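Local coordinates for protein multi-copper Oxidase CueO (Ochrobactrum, PDB 6EVG) that oxidises lignin model compounds and lignosulfonate as a laccase-like multi-copper oxidase, probably coupling this to reduction of dioxygen, at residues A[22-30]-A[205-213]; A[45-55]-A[178-186]. All coordinates share one frame; numbering follows the deposited sequence.

How the contacts relate
Following the chain from its modelled N-terminal end, residues 22-30 run as an extended arm to strand 28-29, on the edge of a sheet in the first cupredoxin domain, while contact 1 pins the start of this arm to residues 205-213 and so closes the longer of the two loops. Inside that loop, contact 2 is nested: the connection 45-55, between strands 36-46 and 54-59, meets the loop 178-186 that follows strand 170-178. Both contacts therefore tie the first domain to the second. Their centres lie about 16 Å apart, and they touch directly where Gly207 and Val209 of contact 1 meet His46 and Phe48 of contact 2.

Contact 1 of 2, residues A[22-30]-A[205-213]; sequences PLPLPPLVE and VNGIVSPEA
A proline-rich N-terminal arm lies against the type I' turn Val205-Ile208 and the start of strand 212-215, with Leu23, Pro24 and Asn206 making most of the contact. At the outer end Leu23 N donates to Glu212 O (3.0 Å); the donor stands well above the carbonyl plane, 49° out of it. The same oxygen also receives a CA-H...O contact from Pro22.

Leu23 drops its isobutyl group among three apolar neighbours. With CG anti to the backbone N (chi1 180°), CD1 reaches both Val205 CG1 and Pro211 CG, the latter at 3.7 Å, while CD2 lies beside the methyl of Ala213, 4.1 Å from its CB. Ile171 and Leu173 of strand 170-178 add to this apolar surround.

A type I' turn is a common link of a beta-hairpin with a two-residue loop; here it joins strand 202-205 to the weakly bonded strand 208-209 at the edge of the second cupredoxin domain's sheet. Asn206 and Gly207 take its two positive-phi positions. From the turn the buried Asn206 side chain reaches toward the arm: ND2 gives a hydrogen bond to Pro24 O (2.9 Å), nearly along the C=O axis, with the acceptor 16° out of the amide plane. ND2 also binds Pro172 O, and OD1 accepts from Val174 N, so both ends of the amide are held and its rotation is fixed.

Facing 205-213 as that carbonyl does, the Pro24 ring presses against Ile208. Its CG is only 3.3 Å from Ile208 CG1, tighter than usual van der Waals contact, and lies 3.4 Å from Asn206 O. Farther along, Pro26 sets CD over the Asn206 amide nitrogen at 4.0 Å, and its own carbonyl is bonded by Tyr166 OH.

Contact 2 of 2, residues A[45-55]-A[178-186]; sequences RHSFEEGSEAA and RRVIEGDKV
Ala54 and Gly183 form a single beta bridge between the end of the 45-55 connection and the loop 178-186. Gly183 N donates to Glu53 O (3.1 Å), in the carbonyl plane and on a lone pair, and Ala55 N returns a bond to Gly183 O (3.0 Å). Beside the bridge, Glu182 OE1 takes a weak bond from Glu53 N.

The charged pairing is a network. Arg45, bent at chi3 (71°), presents its guanidinium edge to two carboxylates: NH1 meets the syn lone pair of Asp184 OD1 at 2.6 Å, and NE holds Glu53 OE1. The Asp184 carboxylate is turned 72° from the guanidinium plane.

Arg178 lies over one face of the Phe48 ring, the planes 30° apart and Phe48 CZ 3.3 Å from Arg178 CZ. Bends at chi2 and chi3 curl the chain back, letting NE and NH2 grip Val180 O side-on, which fixes the guanidinium, tilted, over the CZ end of the ring. A leucine in place of Arg178 would probably leave Val180 O without its two donors and this Phe48 face without the guanidinium that covers its CZ end.

Apolar contact comes from Ile181 CG2 against Phe48 CB and from Val186 CG1 against Ala54 CB (3.8 Å). Two waters bridge the segments: one links Phe48 N and Ser52 OG to Ile181 O, the other Arg178 NH1 to Ala55 O.

His46 covers the opposite Phe48 face; Phe48 and Arg178 also rest on Ile204 of strand 202-205, while helix 138-144 touches Arg178 through His143 and Val186 through Leu144.

Contact 1 of 2, residues A[22-30]-A[205-213]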
loop_
_atom_site.group_PDB
_atom_site.type_symbol
_atom_site.label_atom_id
_atom_site.label_comp_id
_atom_site.label_asym_id
_atom_site.label_seq_id
_atom_site.Cartn_x
_atom_site.Cartn_y
_atom_site.Cartn_z
ATOM N N PRO A 22 -19.536 10.717 -9.295
ATOM C CA PRO A 22 -19.244 10.782 -7.863
ATOM C C PRO A 22 -18.169 9.803 -7.415
ATOM O O PRO A 22 -18.141 8.679 -7.859
ATOM C CB PRO A 22 -20.551 10.445 -7.153
ATOM C CG PRO A 22 -21.559 10.394 -8.195
ATOM C CD PRO A 22 -20.959 10.405 -9.562
ATOM N N LEU A 23 -17.340 10.192 -6.469
ATOM C CA LEU A 23 -16.314 9.296 -5.920
ATOM C C LEU A 23 -17.023 8.127 -5.194
ATOM O O LEU A 23 -17.719 8.337 -4.229
ATOM C CB LEU A 23 -15.481 10.057 -4.940
ATOM C CG LEU A 23 -14.357 9.239 -4.277
ATOM C CD1 LEU A 23 -13.224 8.969 -5.219
ATOM C CD2 LEU A 23 -13.877 9.888 -2.973
ATOM N N PRO A 24 -16.753 6.883 -5.610
ATOM C CA PRO A 24 -17.234 5.718 -4.873
ATOM C C PRO A 24 -16.520 5.561 -3.549
ATOM O O PRO A 24 -15.346 5.875 -3.455
ATOM C CB PRO A 24 -16.861 4.565 -5.806
ATOM C CG PRO A 24 -16.470 5.051 -7.052
ATOM C CD PRO A 24 -16.068 6.468 -6.835
ATOM N N LEU A 25 -17.240 5.065 -2.564
ATOM C CA LEU A 25 -16.681 4.803 -1.251
ATOM C C LEU A 25 -16.640 3.307 -0.990
ATOM O O LEU A 25 -17.626 2.616 -1.203
ATOM C CB LEU A 25 -17.572 5.476 -0.190
ATOM C CG LEU A 25 -17.488 6.915 0.084
ATOM C CD1 LEU A 25 -18.672 7.253 0.948
ATOM C CD2 LEU A 25 -16.192 7.114 0.880
ATOM N N PRO A 26 -15.506 2.788 -0.573
ATOM C CA PRO A 26 -15.489 1.350 -0.169
ATOM C C PRO A 26 -16.540 1.135 0.917
ATOM O O PRO A 26 -16.594 1.926 1.880
ATOM C CB PRO A 26 -14.058 1.152 0.353
ATOM C CG PRO A 26 -13.272 2.193 -0.390
ATOM C CD PRO A 26 -14.187 3.394 -0.419
ATOM N N PRO A 27 -17.342 0.076 0.843
ATOM C CA PRO A 27 -18.297 -0.127 1.908
ATOM C C PRO A 27 -17.588 -0.413 3.239
ATOM O O PRO A 27 -16.590 -1.121 3.276
ATOM C CB PRO A 27 -19.071 -1.352 1.416
ATOM C CG PRO A 27 -18.542 -1.770 0.211
ATOM C CD PRO A 27 -17.461 -0.890 -0.256
ATOM N N LEU A 28 -18.166 0.090 4.315
ATOM C CA LEU A 28 -17.608 -0.135 5.653
ATOM C C LEU A 28 -18.056 -1.496 6.151
ATOM O O LEU A 28 -19.281 -1.774 6.183
ATOM C CB LEU A 28 -18.118 0.955 6.580
ATOM C CG LEU A 28 -17.766 0.854 8.031
ATOM C CD1 LEU A 28 -16.264 0.945 8.281
ATOM C CD2 LEU A 28 -18.486 1.921 8.870
ATOM N N VAL A 29 -17.099 -2.312 6.583
ATOM C CA VAL A 29 -17.409 -3.634 7.138
ATOM C C VAL A 29 -16.758 -3.739 8.499
ATOM O O VAL A 29 -15.547 -3.485 8.646
ATOM C CB VAL A 29 -16.949 -4.755 6.196
ATOM C CG1 VAL A 29 -17.128 -6.119 6.857
ATOM C CG2 VAL A 29 -17.696 -4.687 4.880
ATOM N N GLU A 30 -17.543 -4.135 9.492
ATOM C CA GLU A 30 -17.062 -4.402 10.847
ATOM C C GLU A 30 -17.407 -5.837 11.223
ATOM O O GLU A 30 -18.304 -6.437 10.622
ATOM C CB GLU A 30 -17.690 -3.407 11.843
ATOM C CG GLU A 30 -17.255 -1.985 11.533
ATOM C CD GLU A 30 -18.006 -0.940 12.316
ATOM O OE1 GLU A 30 -19.253 -0.817 12.159
ATOM O OE2 GLU A 30 -17.400 -0.214 13.145
ATOM N N VAL A 205 -9.232 6.881 -9.293
ATOM C CA VAL A 205 -9.354 6.976 -7.833
ATOM C C VAL A 205 -10.577 6.188 -7.432
ATOM O O VAL A 205 -11.671 6.379 -7.954
ATOM C CB VAL A 205 -9.420 8.427 -7.331
ATOM C CG1 VAL A 205 -9.424 8.471 -5.806
ATOM C CG2 VAL A 205 -8.287 9.284 -7.918
ATOM N N ASN A 206 -10.366 5.237 -6.501
ATOM C CA ASN A 206 -11.452 4.351 -6.073
ATOM C C ASN A 206 -12.175 3.736 -7.252
ATOM O O ASN A 206 -13.383 3.529 -7.223
ATOM C CB ASN A 206 -12.418 5.042 -5.085
ATOM C CG ASN A 206 -11.745 5.419 -3.788
ATOM O OD1 ASN A 206 -10.563 5.105 -3.563
ATOM N ND2 ASN A 206 -12.492 6.093 -2.900
ATOM N N GLY A 207 -11.397 3.339 -8.265
ATOM C CA GLY A 207 -11.929 2.616 -9.388
ATOM C C GLY A 207 -12.538 3.399 -10.509
ATOM O O GLY A 207 -13.050 2.777 -11.470
ATOM N N ILE A 208 -12.522 4.694 -10.548
ATOM C CA ILE A 208 -13.180 5.585 -11.551
ATOM C C ILE A 208 -12.196 6.651 -12.020
ATOM O O ILE A 208 -11.380 7.176 -11.245
ATOM C CB ILE A 208 -14.444 6.437 -10.793
ATOM C CG1 ILE A 208 -15.419 5.468 -10.176
ATOM C CG2 ILE A 208 -15.036 7.473 -11.678
ATOM C CD1 ILE A 208 -15.974 4.586 -11.160
ATOM N N VAL A 209 -12.330 6.920 -13.332
ATOM C CA VAL A 209 -11.582 8.021 -13.957
ATOM C C VAL A 209 -12.253 9.350 -13.532
ATOM O O VAL A 209 -13.430 9.574 -13.737
ATOM C CB VAL A 209 -11.556 7.879 -15.457
ATOM C CG1 VAL A 209 -10.790 9.087 -16.094
ATOM C CG2 VAL A 209 -10.890 6.612 -15.911
ATOM N N SER A 210 -11.420 10.225 -13.008
ATOM C CA SER A 210 -11.800 11.614 -12.711
ATOM C C SER A 210 -13.083 11.765 -11.914
ATOM O O SER A 210 -13.989 12.492 -12.300
ATOM C CB SER A 210 -11.782 12.399 -14.012
ATOM O OG SER A 210 -10.397 12.431 -14.483
ATOM N N PRO A 211 -13.169 11.156 -10.721
ATOM C CA PRO A 211 -14.348 11.350 -9.905
ATOM C C PRO A 211 -14.371 12.718 -9.227
ATOM O O PRO A 211 -13.350 13.433 -9.208
ATOM C CB PRO A 211 -14.215 10.259 -8.839
ATOM C CG PRO A 211 -12.716 10.089 -8.686
ATOM C CD PRO A 211 -12.162 10.305 -10.072
ATOM N N GLU A 212 -15.550 13.033 -8.663
ATOM C CA GLU A 212 -15.728 14.262 -7.909
ATOM C C GLU A 212 -16.249 13.901 -6.520
ATOM O O GLU A 212 -17.224 13.140 -6.375
ATOM C CB GLU A 212 -16.712 15.175 -8.609
ATOM C CG GLU A 212 -16.836 16.562 -8.043
ATOM C CD GLU A 212 -17.560 17.517 -9.010
ATOM O OE1 GLU A 212 -16.950 17.872 -10.057
ATOM O OE2 GLU A 212 -18.718 17.839 -8.727
ATOM N N ALA A 213 -15.607 14.439 -5.488
ATOM C CA ALA A 213 -16.011 14.287 -4.099
ATOM C C ALA A 213 -16.616 15.576 -3.591
ATOM O O ALA A 213 -16.040 16.641 -3.786
ATOM C CB ALA A 213 -14.867 13.890 -3.202
#

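Contact 2 of 2, residues A[45-55]-A[178-186]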
loop_
_atom_site.group_PDB
_atom_site.type_symbol
_atom_site.label_atom_id
_atom_site.label_comp_id
_atom_site.label_asym_id
_atom_site.label_seq_id
_atom_site.Cartn_x
_atom_site.Cartn_y
_atom_site.Cartn_z
ATOM N N ARG A 45 -16.774 -7.802 -13.972
ATOM C CA ARG A 45 -16.498 -6.730 -14.914
ATOM C C ARG A 45 -16.754 -5.439 -14.192
ATOM O O ARG A 45 -17.628 -5.362 -13.322
ATOM C CB ARG A 45 -17.365 -6.841 -16.190
ATOM C CG ARG A 45 -17.216 -8.172 -16.897
ATOM C CD ARG A 45 -17.981 -8.237 -18.158
ATOM N NE ARG A 45 -17.366 -7.379 -19.150
ATOM C CZ ARG A 45 -16.229 -7.663 -19.788
ATOM N NH1 ARG A 45 -15.645 -8.791 -19.579
ATOM N NH2 ARG A 45 -15.678 -6.835 -20.659
ATOM N N HIS A 46 -16.007 -4.403 -14.605
ATOM C CA HIS A 46 -16.059 -3.109 -13.897
ATOM C C HIS A 46 -16.000 -1.957 -14.888
ATOM O O HIS A 46 -15.184 -1.980 -15.811
ATOM C CB HIS A 46 -14.897 -3.037 -12.904
ATOM C CG HIS A 46 -14.791 -1.739 -12.186
ATOM N ND1 HIS A 46 -15.610 -1.387 -11.146
ATOM C CD2 HIS A 46 -13.963 -0.687 -12.409
ATOM C CE1 HIS A 46 -15.270 -0.167 -10.727
ATOM N NE2 HIS A 46 -14.267 0.273 -11.465
ATOM N N SER A 47 -16.836 -0.940 -14.633
ATOM C CA SER A 47 -16.787 0.292 -15.402
ATOM C C SER A 47 -15.921 1.339 -14.693
ATOM O O SER A 47 -16.249 1.818 -13.601
ATOM C CB SER A 47 -18.191 0.820 -15.588
ATOM O OG SER A 47 -18.165 2.080 -16.251
ATOM N N PHE A 48 -14.837 1.706 -15.345
ATOM C CA PHE A 48 -13.994 2.759 -14.901
ATOM C C PHE A 48 -14.475 4.145 -15.357
ATOM O O PHE A 48 -14.114 5.167 -14.801
ATOM C CB PHE A 48 -12.547 2.562 -15.389
ATOM C CG PHE A 48 -11.893 1.254 -14.909
ATOM C CD1 PHE A 48 -11.222 1.211 -13.723
ATOM C CD2 PHE A 48 -12.009 0.080 -15.636
ATOM C CE1 PHE A 48 -10.681 0.063 -13.248
ATOM C CE2 PHE A 48 -11.448 -1.112 -15.176
ATOM C CZ PHE A 48 -10.770 -1.116 -13.972
ATOM N N GLU A 49 -15.222 4.158 -16.450
ATOM C CA GLU A 49 -15.773 5.386 -16.990
ATOM C C GLU A 49 -17.049 5.083 -17.659
ATOM O O GLU A 49 -17.266 3.958 -18.116
ATOM C CB GLU A 49 -14.741 6.087 -17.743
ATOM C CG GLU A 49 -14.350 5.544 -18.998
ATOM C CD GLU A 49 -13.572 6.581 -19.850
ATOM O OE1 GLU A 49 -13.056 7.649 -19.373
ATOM O OE2 GLU A 49 -13.491 6.290 -21.033
ATOM N N GLU A 50 -17.916 6.067 -17.733
ATOM C CA GLU A 50 -19.229 5.919 -18.339
ATOM C C GLU A 50 -19.111 5.447 -19.736
ATOM O O GLU A 50 -18.241 5.968 -20.476
ATOM C CB GLU A 50 -19.964 7.262 -18.329
ATOM C CG GLU A 50 -21.406 7.268 -18.842
ATOM C CD GLU A 50 -22.152 8.480 -18.287
ATOM O OE1 GLU A 50 -21.871 9.598 -18.785
ATOM O OE2 GLU A 50 -22.951 8.317 -17.329
ATOM N N GLY A 51 -19.855 4.404 -20.015
ATOM C CA GLY A 51 -19.944 3.847 -21.349
ATOM C C GLY A 51 -19.070 2.668 -21.604
ATOM O O GLY A 51 -19.220 2.096 -22.651
ATOM N N SER A 52 -18.213 2.276 -20.684
ATOM C CA SER A 52 -17.321 1.184 -20.969
ATOM C C SER A 52 -17.218 0.288 -19.734
ATOM O O SER A 52 -17.613 0.638 -18.644
ATOM C CB SER A 52 -15.948 1.678 -21.318
ATOM O OG SER A 52 -15.442 2.568 -20.396
ATOM N N GLU A 53 -16.658 -0.905 -19.981
ATOM C CA GLU A 53 -16.438 -1.874 -18.914
ATOM C C GLU A 53 -15.268 -2.777 -19.328
ATOM O O GLU A 53 -15.036 -2.983 -20.530
ATOM C CB GLU A 53 -17.753 -2.588 -18.901
ATOM C CG GLU A 53 -17.965 -3.516 -17.856
ATOM C CD GLU A 53 -19.300 -4.288 -18.077
ATOM O OE1 GLU A 53 -19.395 -5.261 -18.871
ATOM O OE2 GLU A 53 -20.279 -3.843 -17.498
ATOM N N ALA A 54 -14.585 -3.343 -18.327
ATOM C CA ALA A 54 -13.448 -4.225 -18.581
ATOM C C ALA A 54 -13.495 -5.409 -17.624
ATOM O O ALA A 54 -14.057 -5.341 -16.525
ATOM C CB ALA A 54 -12.126 -3.515 -18.444
ATOM N N ALA A 55 -12.835 -6.494 -18.035
ATOM C CA ALA A 55 -12.655 -7.635 -17.111
ATOM C C ALA A 55 -11.927 -7.199 -15.859
ATOM O O ALA A 55 -11.005 -6.379 -15.926
ATOM C CB ALA A 55 -11.825 -8.698 -17.807
ATOM N N ARG A 178 -4.364 2.712 -15.223
ATOM C CA ARG A 178 -4.884 1.714 -16.120
ATOM C C ARG A 178 -4.384 1.970 -17.551
ATOM O O ARG A 178 -4.482 3.076 -18.076
ATOM C CB ARG A 178 -6.415 1.806 -16.214
ATOM C CG ARG A 178 -7.156 1.498 -14.932
ATOM C CD ARG A 178 -7.008 0.035 -14.488
ATOM N NE ARG A 178 -7.540 -0.852 -15.486
ATOM C CZ ARG A 178 -7.843 -2.127 -15.236
ATOM N NH1 ARG A 178 -7.593 -2.646 -14.073
ATOM N NH2 ARG A 178 -8.439 -2.855 -16.190
ATOM N N ARG A 179 -3.885 0.899 -18.192
ATOM C CA ARG A 179 -3.669 0.894 -19.631
ATOM C C ARG A 179 -4.988 0.638 -20.375
ATOM O O ARG A 179 -5.152 1.146 -21.486
ATOM C CB ARG A 179 -2.593 -0.124 -20.004
ATOM C CG ARG A 179 -2.212 -0.183 -21.453
ATOM C CD ARG A 179 -0.985 -0.983 -21.759
ATOM N NE ARG A 179 0.169 -0.426 -21.046
ATOM C CZ ARG A 179 1.357 -1.016 -20.891
ATOM N NH1 ARG A 179 1.582 -2.183 -21.462
ATOM N NH2 ARG A 179 2.307 -0.444 -20.193
ATOM N N VAL A 180 -5.854 -0.182 -19.785
ATOM C CA VAL A 180 -7.058 -0.651 -20.441
ATOM C C VAL A 180 -8.265 -0.401 -19.540
ATOM O O VAL A 180 -8.279 -0.841 -18.383
ATOM C CB VAL A 180 -6.942 -2.143 -20.762
ATOM C CG1 VAL A 180 -8.229 -2.666 -21.402
ATOM C CG2 VAL A 180 -5.722 -2.409 -21.665
ATOM N N ILE A 181 -9.264 0.291 -20.085
ATOM C CA ILE A 181 -10.537 0.486 -19.402
ATOM C C ILE A 181 -11.723 -0.144 -20.126
ATOM O O ILE A 181 -12.856 -0.104 -19.620
ATOM C CB ILE A 181 -10.768 1.975 -19.030
ATOM C CG1 ILE A 181 -10.731 2.866 -20.271
ATOM C CG2 ILE A 181 -9.735 2.447 -18.022
ATOM C CD1 ILE A 181 -11.746 2.732 -21.304
ATOM N N GLU A 182 -11.515 -0.752 -21.302
ATOM C CA GLU A 182 -12.567 -1.455 -22.054
ATOM C C GLU A 182 -11.980 -2.705 -22.609
ATOM O O GLU A 182 -10.942 -2.675 -23.305
ATOM C CB GLU A 182 -13.106 -0.554 -23.161
ATOM C CG GLU A 182 -14.111 -1.260 -24.070
ATOM C CD GLU A 182 -15.446 -1.619 -23.522
ATOM O OE1 GLU A 182 -16.171 -0.667 -23.280
ATOM O OE2 GLU A 182 -15.806 -2.898 -23.591
ATOM N N GLY A 183 -12.652 -3.829 -22.373
ATOM C CA GLY A 183 -12.227 -5.094 -22.940
ATOM C C GLY A 183 -11.749 -6.073 -21.911
ATOM O O GLY A 183 -11.686 -5.847 -20.691
ATOM N N ASP A 184 -11.325 -7.221 -22.436
ATOM C CA ASP A 184 -10.892 -8.308 -21.604
ATOM C C ASP A 184 -9.396 -8.498 -21.424
ATOM O O ASP A 184 -8.966 -9.175 -20.501
ATOM C CB ASP A 184 -11.527 -9.626 -22.089
ATOM C CG ASP A 184 -13.038 -9.652 -21.840
ATOM O OD1 ASP A 184 -13.511 -8.898 -20.971
ATOM O OD2 ASP A 184 -13.751 -10.481 -22.457
ATOM N N LYS A 185 -8.624 -7.867 -22.286
ATOM C CA LYS A 185 -7.139 -7.999 -22.207
ATOM C C LYS A 185 -6.637 -6.796 -21.459
ATOM O O LYS A 185 -6.345 -5.764 -22.070
ATOM C CB LYS A 185 -6.540 -8.121 -23.610
ATOM C CG LYS A 185 -6.969 -9.358 -24.341
ATOM C CD LYS A 185 -6.256 -9.391 -25.679
ATOM C CE LYS A 185 -6.481 -10.664 -26.434
ATOM N NZ LYS A 185 -5.742 -10.493 -27.729
ATOM N N VAL A 186 -6.642 -6.876 -20.127
ATOM C CA VAL A 186 -6.398 -5.704 -19.293
ATOM C C VAL A 186 -4.953 -5.617 -18.778
ATOM O O VAL A 186 -4.469 -4.507 -18.525
ATOM C CB VAL A 186 -7.392 -5.589 -18.133
ATOM C CG1 VAL A 186 -8.801 -5.428 -18.661
ATOM C CG2 VAL A 186 -7.309 -6.763 -17.174
HETATM O O HOH W 1 -14.515 1.355 -18.119
HETATM O O HOH W 2 -9.374 -4.963 -14.295
#